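Local coordinates for protein transaminase (Bacillus megaterium, PDB 5G09) that probably catalyses the pyridoxal phosphate-dependent transfer of amino groups, as a class-III aminotransferase caught here with a phenylethylamine adduct of its cofactor, at residues T236-G241 with W266-V271. Numbering follows the deposited sequence.
Sequences TEVSQG and WINDEV. With 6DF ([6-methyl-5-oxidanyl-4-[(~{E})-[(1~{R})-1-phenylethyl]iminomethyl]pyridin-3-yl]methyl dihydrogen phosphate), chain R.
With OG1 of Thr236 set between its backbone N and carbonyl carbon (chi1 60°), and CG of both Trp266 and Asn268 anti to the backbone N, the latter two side chains meet at the threonine hydroxyl. Trp266 NE1 gives its N-H to Thr236 OG1 at 2.8 Å, almost straight (170°) and close to the indole plane, while the hydroxyl donates to Asn268 OD1, 2.6 Å from Thr236 OG1, in the carbonyl plane and on a lone pair. The indole N-H can only donate, so the hydroxyl turns its own hydrogen to the Asn268 carbonyl. Alongside the hydroxyl the strands 231-236 and 265-269 run parallel: Thr236 N donates to Ile267 O, and Asp269 N reaches Thr236 O at 2.9 Å. Where they part, a water accepts from Val238 N and Asn268 ND2 and donates to Asp269 O, 2.8 Å from the water oxygen. A valine in place of Thr236 would probably leave the buried indole N-H and the Asn268 carbonyl without their common partner, and the amide less firmly held.

One residue further along the strand, Asp269 OD2 lies 2.8 Å from the pyridine N1 of the cofactor adduct and is also hydrogen-bonded to His149, while OD1 accepts from Val271 N in an Asx turn that steadies the carboxylate. Glu237 OE1, held by Gly241 N, lies 3.3 Å from 6DF C2', the ring methyl. An aspartate facing the pyridine nitrogen is a hallmark of fold-type I pyridoxal phosphate enzymes, in which it is thought to strengthen the ring as an electron sink.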
ATOM      1  N   THR D 236      -6.019  13.400 -16.664  1.00 16.05           N
ATOM      2  CA  THR D 236      -5.708  14.820 -16.793  1.00 16.41           C
ATOM      3  C   THR D 236      -6.949  15.659 -16.511  1.00 16.99           C
ATOM      4  O   THR D 236      -8.067  15.124 -16.389  1.00 16.79           O
ATOM      5  CB  THR D 236      -5.232  15.176 -18.240  1.00 17.60           C
ATOM      6  OG1 THR D 236      -6.272  14.847 -19.171  1.00 17.65           O
ATOM      7  CG2 THR D 236      -3.936  14.403 -18.631  1.00 16.58           C
ATOM      8  N   GLU D 237      -6.726  16.966 -16.412  1.00 17.40           N
ATOM      9  CA  GLU D 237      -7.750  17.994 -16.573  1.00 18.88           C
ATOM     10  C   GLU D 237      -7.151  18.888 -17.648  1.00 20.71           C
ATOM     11  O   GLU D 237      -5.951  19.229 -17.564  1.00 20.96           O
ATOM     12  CB  GLU D 237      -7.844  18.849 -15.312  1.00 19.20           C
ATOM     13  CG  GLU D 237      -8.258  18.166 -14.018  1.00 19.76           C
ATOM     14  CD  GLU D 237      -8.139  19.113 -12.820  1.00 20.87           C
ATOM     15  OE1 GLU D 237      -9.059  19.959 -12.612  1.00 21.33           O
ATOM     16  OE2 GLU D 237      -7.114  19.058 -12.090  1.00 21.12           O
ATOM     17  N   VAL D 238      -7.932  19.314 -18.648  1.00 20.86           N
ATOM     18  CA  VAL D 238      -7.280  20.092 -19.726  1.00 21.14           C
ATOM     19  C   VAL D 238      -6.885  21.465 -19.196  1.00 22.24           C
ATOM     20  O   VAL D 238      -5.869  22.030 -19.597  1.00 25.17           O
ATOM     21  CB  VAL D 238      -8.110  20.214 -21.032  1.00 21.37           C
ATOM     22  CG1 VAL D 238      -8.341  18.833 -21.649  1.00 20.58           C
ATOM     23  CG2 VAL D 238      -9.417  20.954 -20.792  1.00 19.68           C
ATOM     24  N   SER D 239      -7.705  21.999 -18.304  1.00 21.46           N
ATOM     25  CA  SER D 239      -7.347  23.169 -17.542  1.00 21.86           C
ATOM     26  C   SER D 239      -7.544  22.769 -16.098  1.00 21.31           C
ATOM     27  O   SER D 239      -8.662  22.411 -15.705  1.00 21.30           O
ATOM     28  CB  SER D 239      -8.270  24.341 -17.889  1.00 22.61           C
ATOM     29  OG  SER D 239      -8.024  25.425 -17.014  1.00 25.27           O
ATOM     30  N   GLN D 240      -6.475  22.801 -15.313  1.00 21.44           N
ATOM     31  CA  GLN D 240      -6.600  22.419 -13.894  1.00 22.53           C
ATOM     32  C   GLN D 240      -7.577  23.361 -13.200  1.00 21.61           C
ATOM     33  O   GLN D 240      -7.416  24.590 -13.260  1.00 22.69           O
ATOM     34  CB  GLN D 240      -5.236  22.412 -13.207  1.00 22.11           C
ATOM     35  CG  GLN D 240      -4.401  21.225 -13.655  1.00 23.19           C
ATOM     36  CD  GLN D 240      -2.970  21.313 -13.173  1.00 24.54           C
ATOM     37  OE1 GLN D 240      -2.286  22.307 -13.423  1.00 25.53           O
ATOM     38  NE2 GLN D 240      -2.509  20.279 -12.465  1.00 21.14           N
ATOM     39  N   GLY D 241      -8.599  22.787 -12.572  1.00 20.90           N
ATOM     40  CA  GLY D 241      -9.710  23.573 -12.031  1.00 19.83           C
ATOM     41  C   GLY D 241      -9.302  24.252 -10.730  1.00 21.05           C
ATOM     42  O   GLY D 241      -8.936  25.450 -10.706  1.00 19.80           O
ATOM     43  N   TRP D 266      -6.132   7.161 -21.868  1.00 18.10           N
ATOM     44  CA  TRP D 266      -6.198   8.535 -21.474  1.00 17.53           C
ATOM     45  C   TRP D 266      -7.595   8.821 -20.910  1.00 18.26           C
ATOM     46  O   TRP D 266      -8.610   8.679 -21.610  1.00 17.93           O
ATOM     47  CB  TRP D 266      -5.839   9.462 -22.640  1.00 18.00           C
ATOM     48  CG  TRP D 266      -6.061  10.915 -22.323  1.00 19.44           C
ATOM     49  CD1 TRP D 266      -5.827  11.556 -21.114  1.00 18.71           C
ATOM     50  CD2 TRP D 266      -6.532  11.927 -23.223  1.00 19.35           C
ATOM     51  NE1 TRP D 266      -6.156  12.896 -21.218  1.00 18.98           N
ATOM     52  CE2 TRP D 266      -6.586  13.148 -22.499  1.00 19.61           C
ATOM     53  CE3 TRP D 266      -6.932  11.922 -24.576  1.00 20.35           C
ATOM     54  CZ2 TRP D 266      -7.038  14.360 -23.089  1.00 19.42           C
ATOM     55  CZ3 TRP D 266      -7.382  13.143 -25.157  1.00 18.96           C
ATOM     56  CH2 TRP D 266      -7.421  14.322 -24.411  1.00 18.48           C
ATOM     57  N   ILE D 267      -7.636   9.159 -19.621  1.00 17.97           N
ATOM     58  CA  ILE D 267      -8.867   9.625 -18.965  1.00 16.11           C
ATOM     59  C   ILE D 267      -8.754  11.111 -18.898  1.00 15.84           C
ATOM     60  O   ILE D 267      -7.803  11.623 -18.329  1.00 15.80           O
ATOM     61  CB  ILE D 267      -8.997   9.107 -17.503  1.00 16.27           C
ATOM     62  CG1 ILE D 267      -8.879   7.583 -17.466  1.00 15.97           C
ATOM     63  CG2 ILE D 267     -10.347   9.572 -16.883  1.00 15.27           C
ATOM     64  CD1 ILE D 267      -8.742   6.998 -16.066  1.00 16.45           C
ATOM     65  N   ASN D 268      -9.692  11.823 -19.518  1.00 15.90           N
ATOM     66  CA  ASN D 268      -9.769  13.234 -19.265  1.00 15.08           C
ATOM     67  C   ASN D 268     -10.967  13.543 -18.380  1.00 15.48           C
ATOM     68  O   ASN D 268     -12.067  13.144 -18.672  1.00 16.15           O
ATOM     69  CB  ASN D 268      -9.813  14.092 -20.529  1.00 15.29           C
ATOM     70  CG  ASN D 268      -9.647  15.557 -20.181  1.00 15.26           C
ATOM     71  OD1 ASN D 268      -8.642  15.926 -19.589  1.00 16.87           O
ATOM     72  ND2 ASN D 268     -10.656  16.376 -20.460  1.00 15.21           N
ATOM     73  N   ASP D 269     -10.700  14.214 -17.269  1.00 16.19           N
ATOM     74  CA  ASP D 269     -11.669  14.504 -16.251  1.00 16.16           C
ATOM     75  C   ASP D 269     -12.346  15.784 -16.693  1.00 15.95           C
ATOM     76  O   ASP D 269     -11.750  16.854 -16.633  1.00 15.51           O
ATOM     77  CB  ASP D 269     -10.936  14.716 -14.906  1.00 15.85           C
ATOM     78  CG  ASP D 269     -11.891  14.936 -13.720  1.00 17.26           C
ATOM     79  OD1 ASP D 269     -13.079  15.192 -13.950  1.00 15.88           O
ATOM     80  OD2 ASP D 269     -11.424  14.877 -12.536  1.00 18.57           O
ATOM     81  N   GLU D 270     -13.575  15.657 -17.169  1.00 16.39           N
ATOM     82  CA  GLU D 270     -14.359  16.820 -17.602  1.00 16.72           C
ATOM     83  C   GLU D 270     -15.338  17.288 -16.531  1.00 17.23           C
ATOM     84  O   GLU D 270     -16.300  17.975 -16.870  1.00 18.18           O
ATOM     85  CB  GLU D 270     -15.146  16.480 -18.896  1.00 16.44           C
ATOM     86  CG  GLU D 270     -14.266  16.285 -20.121  1.00 16.62           C
ATOM     87  CD  GLU D 270     -13.812  17.614 -20.708  1.00 17.42           C
ATOM     88  OE1 GLU D 270     -14.467  18.666 -20.429  1.00 16.43           O
ATOM     89  OE2 GLU D 270     -12.799  17.605 -21.453  1.00 17.49           O
ATOM     90  N   VAL D 271     -15.152  16.894 -15.253  1.00 17.15           N
ATOM     91  CA  VAL D 271     -16.148  17.240 -14.239  1.00 16.30           C
ATOM     92  C   VAL D 271     -16.326  18.777 -14.170  1.00 17.57           C
ATOM     93  O   VAL D 271     -17.452  19.295 -14.065  1.00 16.49           O
ATOM     94  CB  VAL D 271     -15.810  16.619 -12.842  1.00 16.78           C
ATOM     95  CG1 VAL D 271     -16.616  17.273 -11.725  1.00 15.04           C
ATOM     96  CG2 VAL D 271     -16.054  15.105 -12.847  1.00 14.57           C
TER
HETATM   97  N1  6DF R1476     -12.938  16.470 -10.813  1.00 17.43           N
HETATM   98  C2  6DF R1476     -12.704  17.776 -10.935  1.00 18.08           C
HETATM   99  N2  6DF R1476     -13.837  19.989  -7.413  1.00 29.65           N
HETATM  100  C3  6DF R1476     -13.242  18.648  -9.990  1.00 18.58           C
HETATM  101  C4  6DF R1476     -14.034  18.164  -8.947  1.00 18.93           C
HETATM  102  C5  6DF R1476     -14.244  16.782  -8.876  1.00 17.55           C
HETATM  103  C6  6DF R1476     -13.686  15.969  -9.825  1.00 17.50           C
HETATM  104  C7  6DF R1476     -14.058  20.937  -6.285  1.00 29.27           C
HETATM  105  C8  6DF R1476     -15.495  20.981  -5.762  1.00 29.15           C
HETATM  106  C9  6DF R1476     -13.418  22.293  -6.454  1.00 31.18           C
HETATM  107  C10 6DF R1476     -13.508  22.994  -7.664  1.00 32.12           C
HETATM  108  C11 6DF R1476     -12.894  24.248  -7.768  1.00 33.25           C
HETATM  109  C12 6DF R1476     -12.229  24.813  -6.664  1.00 32.87           C
HETATM  110  C13 6DF R1476     -12.150  24.124  -5.450  1.00 31.46           C
HETATM  111  O2P 6DF R1476     -17.118  17.372  -5.740  1.00 16.65           O
HETATM  112  P   6DF R1476     -17.434  16.236  -6.701  1.00 17.54           P
HETATM  113  O3P 6DF R1476     -17.211  14.907  -5.966  1.00 15.62           O
HETATM  114  O1P 6DF R1476     -18.844  16.310  -7.231  1.00 17.28           O
HETATM  115  O4P 6DF R1476     -16.452  16.370  -7.965  1.00 16.64           O
HETATM  116  C5' 6DF R1476     -15.050  16.105  -7.799  1.00 16.54           C
HETATM  117  C2' 6DF R1476     -11.844  18.211 -12.105  1.00 16.03           C
HETATM  118  O3  6DF R1476     -12.966  19.968 -10.087  1.00 20.08           O
HETATM  119  C4' 6DF R1476     -14.585  19.037  -7.864  1.00 22.74           C
HETATM  120  C14 6DF R1476     -12.748  22.867  -5.357  1.00 30.29           C
HETATM  121  O   HOH W   1     -10.741  18.622 -18.533  1.00 16.79           O